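Local coordinates for protein ABC-type metal ion transport system, periplasmic component (Vibrio vulnificus, PDB 3K2D) that probably captures methionine for ABC-type import as the substrate-binding lipoprotein of the transporter, and activates Toll-like receptor 2, at residues Leu117-Leu122 against Ile173-Tyr178; Phe41-Thr46 against Glu156-Gln161; Val106-Pro111 against Leu122-Gln127. The protein carries 4 engineered substitutions. All blocks are in the same frame, centred on the assembly; numbering follows the deposited sequence.

Contacts 1 and 3 are buried and share helix 114-126, which lays successive turns of one face, S120 and then L124, on the sheet containing strands 107-111 and 171-174. Contact 3 is purely apolar, about 17 Å between its centre and that of the chain, whereas contact 1 runs from an apolar patch into the polar methionine site. Contact 2 is partly buried and joins the two lobes across the ligand cleft, combining a tyrosine ring, small methyl groups and two acidic side chains. Backbone bonds tie the sheet together: I173 N of contact 1 to A109 O, and L157 N of contact 2 to V110 O. Contacts 1 and 2 meet at the bound methionine, where T177 pairs with Y44.

Contact 1: residues Leu117-Leu122 against Ile173-Tyr178; sequences LGRSLL and IINTTY. With MET (methionine), chain C.
S120 and I173 make the tight part of this contact, where helix and strand come closest, with their CA atoms 6.7 Å apart. The I173 side chain straddles the serine: its CG2 lies 3.4 Å from S120 OG, while its CD1 lies 3.7 Å from the backbone S120 O and touches S120 CB as well. The hydroxyl is turned beside its own backbone N (chi1 -67°), which carries it back along the helix to hydrogen-bond to N116 O, so the polar atom is satisfied even though an aliphatic branch abuts it. Toward the cleft the two segments part, and bound methionine bridges them. R119 stretches out fully, CG anti to the backbone N (chi1 -179°), and meets the carboxylate at its guanidinium edge, the carboxylate carbon close to the guanidinium plane and OXT somewhat off it. NH1 of R119 donates to methionine OXT at 2.9 Å in a bent bond of 141°. A salt bridge from NE to E194 and a cation-pi contact with Y200 hold the arginine in place. On the other side of the ligand's CA, its amino N donates to T177 OG1 over 3.3 Å. N202 ND2 also hydrogen-bonds to the methionine. The contact thus lies where a binding-protein lobe meets its amino-acid ligand, with helix 114-126 against one face of strand 171-174 and helix 176-179 starting just past the strand's end.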
# COMPACT_ATOMS: atom_id res chain seq x y z
N LEU A 117 3.55 9.70 -3.45
CA LEU A 117 3.96 10.55 -4.56
C LEU A 117 5.48 10.61 -4.47
O LEU A 117 6.19 10.39 -5.45
CB LEU A 117 3.41 11.98 -4.41
CG LEU A 117 3.22 12.82 -5.68
CD1 LEU A 117 3.11 14.27 -5.26
CD2 LEU A 117 4.35 12.66 -6.67
N GLY A 118 5.97 10.91 -3.26
CA GLY A 118 7.39 11.01 -3.02
C GLY A 118 8.10 9.71 -3.32
O GLY A 118 9.20 9.69 -3.88
N ARG A 119 7.46 8.61 -2.95
CA ARG A 119 8.00 7.29 -3.18
C ARG A 119 8.17 7.05 -4.69
O ARG A 119 9.20 6.53 -5.14
CB ARG A 119 7.03 6.26 -2.60
CG ARG A 119 7.45 4.83 -2.73
CD ARG A 119 6.33 3.95 -2.18
NE ARG A 119 6.65 2.53 -2.21
CZ ARG A 119 5.81 1.58 -1.83
NH1 ARG A 119 4.60 1.90 -1.39
NH2 ARG A 119 6.17 0.30 -1.90
N SER A 120 7.15 7.44 -5.46
CA SER A 120 7.17 7.27 -6.91
C SER A 120 8.27 8.09 -7.57
O SER A 120 8.99 7.58 -8.43
CB SER A 120 5.82 7.65 -7.52
OG SER A 120 4.80 6.74 -7.13
N LEU A 121 8.40 9.35 -7.17
CA LEU A 121 9.41 10.21 -7.74
C LEU A 121 10.80 9.66 -7.44
O LEU A 121 11.67 9.67 -8.30
CB LEU A 121 9.25 11.63 -7.21
CG LEU A 121 7.94 12.31 -7.62
CD1 LEU A 121 7.85 13.69 -6.95
CD2 LEU A 121 7.86 12.43 -9.15
N LEU A 122 11.00 9.18 -6.22
CA LEU A 122 12.28 8.58 -5.85
C LEU A 122 12.56 7.38 -6.77
O LEU A 122 13.67 7.19 -7.25
CB LEU A 122 12.26 8.12 -4.39
CG LEU A 122 12.40 9.18 -3.29
CD1 LEU A 122 12.28 8.53 -1.92
CD2 LEU A 122 13.75 9.89 -3.44
N ILE A 173 3.01 4.06 -12.20
CA ILE A 173 3.53 3.42 -11.00
C ILE A 173 2.27 3.16 -10.17
O ILE A 173 1.60 4.10 -9.74
CB ILE A 173 4.53 4.33 -10.27
CG1 ILE A 173 5.82 4.41 -11.09
CG2 ILE A 173 4.81 3.80 -8.86
CD1 ILE A 173 6.87 5.36 -10.54
N ILE A 174 1.95 1.89 -9.98
CA ILE A 174 0.74 1.49 -9.27
C ILE A 174 1.02 0.67 -8.02
O ILE A 174 1.86 -0.23 -8.06
CB ILE A 174 -0.16 0.64 -10.19
CG1 ILE A 174 -0.36 1.35 -11.53
CG2 ILE A 174 -1.49 0.35 -9.52
CD1 ILE A 174 -1.14 0.54 -12.57
N ASN A 175 0.32 0.98 -6.93
CA ASN A 175 0.46 0.23 -5.68
C ASN A 175 0.01 -1.19 -6.03
O ASN A 175 -0.95 -1.37 -6.78
CB ASN A 175 -0.48 0.80 -4.60
CG ASN A 175 -0.13 2.23 -4.20
OD1 ASN A 175 0.79 2.47 -3.41
ND2 ASN A 175 -0.87 3.19 -4.73
N THR A 176 0.69 -2.20 -5.50
CA THR A 176 0.31 -3.58 -5.79
C THR A 176 -1.13 -3.85 -5.35
O THR A 176 -1.81 -4.73 -5.86
CB THR A 176 1.28 -4.58 -5.10
OG1 THR A 176 2.60 -4.42 -5.62
CG2 THR A 176 0.83 -6.01 -5.33
N THR A 177 -1.59 -3.07 -4.38
CA THR A 177 -2.94 -3.17 -3.85
C THR A 177 -3.96 -3.12 -4.97
O THR A 177 -5.00 -3.78 -4.91
CB THR A 177 -3.26 -1.99 -2.93
OG1 THR A 177 -2.33 -1.95 -1.85
CG2 THR A 177 -4.68 -2.12 -2.39
N TYR A 178 -3.66 -2.32 -5.99
CA TYR A 178 -4.57 -2.15 -7.11
C TYR A 178 -4.08 -2.83 -8.37
O TYR A 178 -4.87 -3.33 -9.16
CB TYR A 178 -4.77 -0.65 -7.37
CG TYR A 178 -5.41 0.09 -6.22
CD1 TYR A 178 -6.79 0.03 -5.99
CD2 TYR A 178 -4.64 0.85 -5.33
CE1 TYR A 178 -7.38 0.69 -4.93
CE2 TYR A 178 -5.21 1.53 -4.27
CZ TYR A 178 -6.59 1.45 -4.07
OH TYR A 178 -7.18 2.15 -3.03
N MET C . -0.03 -1.03 0.32
CA MET C . 0.71 0.15 -0.26
C MET C . 2.03 -0.35 -0.74
O MET C . 2.68 -1.16 -0.01
CB MET C . 1.04 1.24 0.74
CG MET C . -0.13 1.90 1.31
SD MET C . 0.29 3.45 2.03
CE MET C . -1.38 3.73 2.48
OXT MET C . 2.46 0.06 -1.82

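Contact 2: residues Phe41-Thr46 against Glu156-Gln161; sequences FTDYVT and ELDAAQ. With MET (methionine), chain C.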
# COMPACT_ATOMS: atom_id res chain seq x y z
N PHE A 41 -12.16 -2.04 2.38
CA PHE A 41 -12.26 -0.65 1.96
C PHE A 41 -11.63 -0.51 0.59
O PHE A 41 -10.76 -1.30 0.21
CB PHE A 41 -11.52 0.26 2.95
CG PHE A 41 -12.18 0.37 4.29
CD1 PHE A 41 -12.00 -0.62 5.25
CD2 PHE A 41 -13.00 1.45 4.58
CE1 PHE A 41 -12.63 -0.53 6.49
CE2 PHE A 41 -13.64 1.54 5.82
CZ PHE A 41 -13.45 0.55 6.77
N THR A 42 -12.05 0.51 -0.16
CA THR A 42 -11.50 0.73 -1.50
C THR A 42 -10.66 2.00 -1.60
O THR A 42 -10.00 2.22 -2.62
CB THR A 42 -12.61 0.81 -2.55
OG1 THR A 42 -13.54 1.84 -2.19
CG2 THR A 42 -13.34 -0.53 -2.67
N ASP A 43 -10.67 2.83 -0.56
CA ASP A 43 -9.91 4.08 -0.58
C ASP A 43 -8.94 4.14 0.60
O ASP A 43 -9.30 3.80 1.72
CB ASP A 43 -10.89 5.26 -0.49
CG ASP A 43 -10.32 6.55 -1.07
OD1 ASP A 43 -9.16 6.92 -0.76
OD2 ASP A 43 -11.06 7.21 -1.84
N TYR A 44 -7.71 4.58 0.35
CA TYR A 44 -6.71 4.67 1.42
C TYR A 44 -7.03 5.65 2.56
O TYR A 44 -6.62 5.41 3.70
CB TYR A 44 -5.33 5.04 0.87
CG TYR A 44 -4.60 3.95 0.12
CD1 TYR A 44 -4.82 2.59 0.40
CD2 TYR A 44 -3.64 4.27 -0.84
CE1 TYR A 44 -4.10 1.59 -0.27
CE2 TYR A 44 -2.92 3.29 -1.50
CZ TYR A 44 -3.15 1.96 -1.21
OH TYR A 44 -2.39 1.01 -1.86
N VAL A 45 -7.76 6.73 2.28
CA VAL A 45 -8.05 7.72 3.33
C VAL A 45 -9.14 7.35 4.33
O VAL A 45 -9.41 8.11 5.26
CB VAL A 45 -8.45 9.10 2.74
CG1 VAL A 45 -7.32 9.65 1.89
CG2 VAL A 45 -9.73 8.97 1.95
N THR A 46 -9.75 6.19 4.16
CA THR A 46 -10.83 5.79 5.05
C THR A 46 -10.46 4.94 6.28
O THR A 46 -10.91 5.22 7.39
CB THR A 46 -11.94 5.05 4.24
OG1 THR A 46 -12.25 5.81 3.07
CG2 THR A 46 -13.21 4.89 5.08
N GLU A 156 -0.40 13.16 -11.55
CA GLU A 156 -0.72 12.68 -10.21
C GLU A 156 -2.20 12.34 -10.16
O GLU A 156 -3.06 13.17 -10.46
CB GLU A 156 -0.38 13.77 -9.19
CG GLU A 156 1.12 14.02 -9.04
CD GLU A 156 1.44 15.34 -8.35
OE1 GLU A 156 0.79 15.68 -7.34
OE2 GLU A 156 2.38 16.04 -8.82
N LEU A 157 -2.50 11.10 -9.79
CA LEU A 157 -3.88 10.61 -9.71
C LEU A 157 -4.14 9.88 -8.40
O LEU A 157 -3.21 9.47 -7.70
CB LEU A 157 -4.16 9.64 -10.87
CG LEU A 157 -3.72 10.04 -12.27
CD1 LEU A 157 -3.85 8.85 -13.19
CD2 LEU A 157 -4.56 11.17 -12.78
N ASP A 158 -5.42 9.70 -8.07
CA ASP A 158 -5.79 8.98 -6.87
C ASP A 158 -5.36 7.53 -7.07
O ASP A 158 -5.62 6.94 -8.12
CB ASP A 158 -7.30 9.05 -6.64
CG ASP A 158 -7.75 8.19 -5.46
OD1 ASP A 158 -7.75 6.94 -5.58
OD2 ASP A 158 -8.10 8.78 -4.41
N ALA A 159 -4.71 6.96 -6.05
CA ALA A 159 -4.22 5.59 -6.11
C ALA A 159 -5.19 4.58 -6.75
O ALA A 159 -4.77 3.75 -7.55
CB ALA A 159 -3.82 5.12 -4.72
N ALA A 160 -6.47 4.65 -6.42
CA ALA A 160 -7.42 3.70 -7.00
C ALA A 160 -7.67 3.92 -8.50
O ALA A 160 -8.22 3.05 -9.18
CB ALA A 160 -8.73 3.75 -6.24
N GLN A 161 -7.25 5.06 -9.04
CA GLN A 161 -7.45 5.32 -10.46
C GLN A 161 -6.23 4.99 -11.32
O GLN A 161 -6.30 5.08 -12.54
CB GLN A 161 -7.87 6.77 -10.70
CG GLN A 161 -9.31 7.08 -10.28
CD GLN A 161 -10.32 6.07 -10.83
OE1 GLN A 161 -10.77 6.16 -11.98
NE2 GLN A 161 -10.68 5.09 -10.00
N MET C . -0.03 -1.03 0.32
CA MET C . 0.71 0.15 -0.26
C MET C . 2.03 -0.35 -0.74
O MET C . 2.68 -1.16 -0.01
CB MET C . 1.04 1.24 0.74
CG MET C . -0.13 1.90 1.31
SD MET C . 0.29 3.45 2.03
CE MET C . -1.38 3.73 2.48
OXT MET C . 2.46 0.06 -1.82
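Y44 and A159 provide the apolar part of this contact: the A159 methyl carbon CB approaches the ring obliquely, 3.8 Å from Y44 CE2 and 4.0 Å from Y44 CD2. The tyrosine also forms a platform for bound methionine, whose terminal methyl CE sits over the ring centre, 3.9 Å above the plane. With CG beside the backbone N (chi1 -73°), the ring swings from its loop into the cleft, and its OH hydrogen-bonds to T177. The ring of Y178 packs edge-to-face with that of Y44. A160 makes a methyl-to-carbonyl contact, its CB 4.1 Å from the backbone T42 O, an oxygen also hydrogen-bonded to Y178 OH. The two segments belong to different lobes of a periplasmic binding-protein fold, each lobe built on its own mixed sheet, so the contact spans the cleft, consistent with a closed, ligand-bound form. Polar bonds shape the two loops. D158 OD1 accepts from A160 N at 2.8 Å, closing an Asx turn; the donor comes to the anti side of the oxygen, 21° out of the carboxylate plane. D43 opens a type I turn running to T46, and its OD1 takes a weak bond from V45 N. Toward solvent two like charges come near each other, D43 OD2 and D158 OD2 standing 4.2 Å apart, which probably disfavours the approach and may raise either carboxylate's proton affinity.

Contact 3: residues Val106-Pro111 against Leu122-Gln127; sequences VRIAVP and LLLEQQ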
# COMPACT_ATOMS: atom_id res chain seq x y z
N VAL A 106 6.57 11.95 -22.83
CA VAL A 106 5.51 11.03 -22.42
C VAL A 106 4.92 11.43 -21.08
O VAL A 106 5.51 12.21 -20.32
CB VAL A 106 5.99 9.56 -22.30
CG1 VAL A 106 6.39 9.02 -23.66
CG2 VAL A 106 7.15 9.47 -21.32
N ARG A 107 3.75 10.87 -20.80
CA ARG A 107 3.02 11.10 -19.57
C ARG A 107 3.26 9.89 -18.67
O ARG A 107 3.17 8.75 -19.11
CB ARG A 107 1.53 11.24 -19.88
CG ARG A 107 0.91 12.58 -19.49
CD ARG A 107 0.02 13.16 -20.60
NE ARG A 107 -1.08 12.27 -20.98
CZ ARG A 107 -2.26 12.23 -20.36
NH1 ARG A 107 -2.52 13.03 -19.33
NH2 ARG A 107 -3.19 11.36 -20.76
N ILE A 108 3.60 10.14 -17.41
CA ILE A 108 3.82 9.07 -16.44
C ILE A 108 2.88 9.30 -15.27
O ILE A 108 2.95 10.34 -14.60
CB ILE A 108 5.28 9.03 -15.93
CG1 ILE A 108 6.21 8.57 -17.06
CG2 ILE A 108 5.40 8.12 -14.72
CD1 ILE A 108 7.65 8.37 -16.65
N ALA A 109 1.99 8.35 -15.02
CA ALA A 109 1.03 8.47 -13.93
C ALA A 109 1.59 7.92 -12.61
O ALA A 109 2.26 6.89 -12.59
CB ALA A 109 -0.26 7.76 -14.29
N VAL A 110 1.29 8.63 -11.51
CA VAL A 110 1.74 8.25 -10.17
C VAL A 110 0.64 8.59 -9.15
O VAL A 110 -0.27 9.37 -9.43
CB VAL A 110 3.03 9.03 -9.74
CG1 VAL A 110 4.10 8.91 -10.82
CG2 VAL A 110 2.71 10.49 -9.48
N PRO A 111 0.70 7.99 -7.95
CA PRO A 111 -0.32 8.29 -6.94
C PRO A 111 -0.15 9.73 -6.45
O PRO A 111 0.93 10.30 -6.56
CB PRO A 111 -0.07 7.25 -5.86
CG PRO A 111 1.36 6.87 -6.06
CD PRO A 111 1.50 6.83 -7.55
N LEU A 122 11.00 9.18 -6.22
CA LEU A 122 12.28 8.58 -5.85
C LEU A 122 12.56 7.38 -6.77
O LEU A 122 13.67 7.19 -7.25
CB LEU A 122 12.26 8.12 -4.39
CG LEU A 122 12.40 9.18 -3.29
CD1 LEU A 122 12.28 8.53 -1.92
CD2 LEU A 122 13.75 9.89 -3.44
N LEU A 123 11.53 6.58 -7.01
CA LEU A 123 11.66 5.41 -7.87
C LEU A 123 12.01 5.80 -9.30
O LEU A 123 12.85 5.17 -9.95
CB LEU A 123 10.37 4.60 -7.85
CG LEU A 123 10.38 3.34 -8.72
CD1 LEU A 123 11.49 2.40 -8.27
CD2 LEU A 123 9.03 2.66 -8.63
N LEU A 124 11.37 6.85 -9.80
CA LEU A 124 11.64 7.33 -11.15
C LEU A 124 13.10 7.75 -11.26
O LEU A 124 13.77 7.46 -12.25
CB LEU A 124 10.73 8.51 -11.49
CG LEU A 124 9.26 8.14 -11.76
CD1 LEU A 124 8.41 9.40 -11.92
CD2 LEU A 124 9.20 7.26 -13.00
N GLU A 125 13.58 8.44 -10.24
CA GLU A 125 14.96 8.90 -10.21
C GLU A 125 15.91 7.71 -10.33
O GLU A 125 16.91 7.78 -11.03
CB GLU A 125 15.22 9.65 -8.91
CG GLU A 125 16.61 10.20 -8.76
CD GLU A 125 16.75 11.01 -7.48
OE1 GLU A 125 16.27 10.54 -6.44
OE2 GLU A 125 17.33 12.12 -7.53
N GLN A 126 15.57 6.62 -9.65
CA GLN A 126 16.40 5.42 -9.71
C GLN A 126 16.45 4.84 -11.11
O GLN A 126 17.34 4.08 -11.45
CB GLN A 126 15.88 4.36 -8.74
CG GLN A 126 16.06 4.77 -7.31
CD GLN A 126 17.50 5.10 -7.03
OE1 GLN A 126 18.33 4.20 -6.96
NE2 GLN A 126 17.81 6.38 -6.89
N GLN A 127 15.46 5.20 -11.92
CA GLN A 127 15.40 4.72 -13.29
C GLN A 127 16.13 5.68 -14.21
O GLN A 127 16.30 5.42 -15.40
CB GLN A 127 13.94 4.60 -13.71
CG GLN A 127 13.43 3.17 -13.78
CD GLN A 127 13.93 2.31 -12.64
OE1 GLN A 127 13.66 2.58 -11.47
NE2 GLN A 127 14.67 1.25 -12.97
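L124 meets I108 and V110 where a helix packs on the strand that precedes it, the first half of a beta-alpha-beta crossover. Strand 107-111 leads into helix 114-126, and after a small two-stranded antiparallel sheet the chain returns as strand 153-157, parallel to 107-111 and next to it in the sheet. I108 and V110, two residues apart on the strand, both turn their side chains to the helix, and L124 alone answers them from 122-127. Its path begins well back from the strand, L124 CB standing 6.0 Å from I108 CD1. Because CG lies beside the backbone N (chi1 -74°), the chain leaves the helix toward the sheet; L124 CG comes no nearer than 4.9 Å, to I108 CG2. The two methyls make the contact. L124 CD1, continuing the chain away from CA (chi2 173°), points between the two strand residues, 4.3 Å from I108 CG2. The same L124 CD1 is 4.5 Å from V110 CG1. CD2 turns to I108, whose own chain is extended to CD1, and the I108 and L124 side chains run alongside one another, pointing opposite ways. All three are buried, and the distances are those of ordinary van der Waals contact between methyls, with no polar bond between the segments. Neighbours complete the layer: I154 of strand 153-157 touches both V110 and L124, while I173 of strand 171-174 and L129 of the following loop also meet L124. The closest approach between strand and helix side chains is I108 CD1 to L124 CD2, at 4.1 Å.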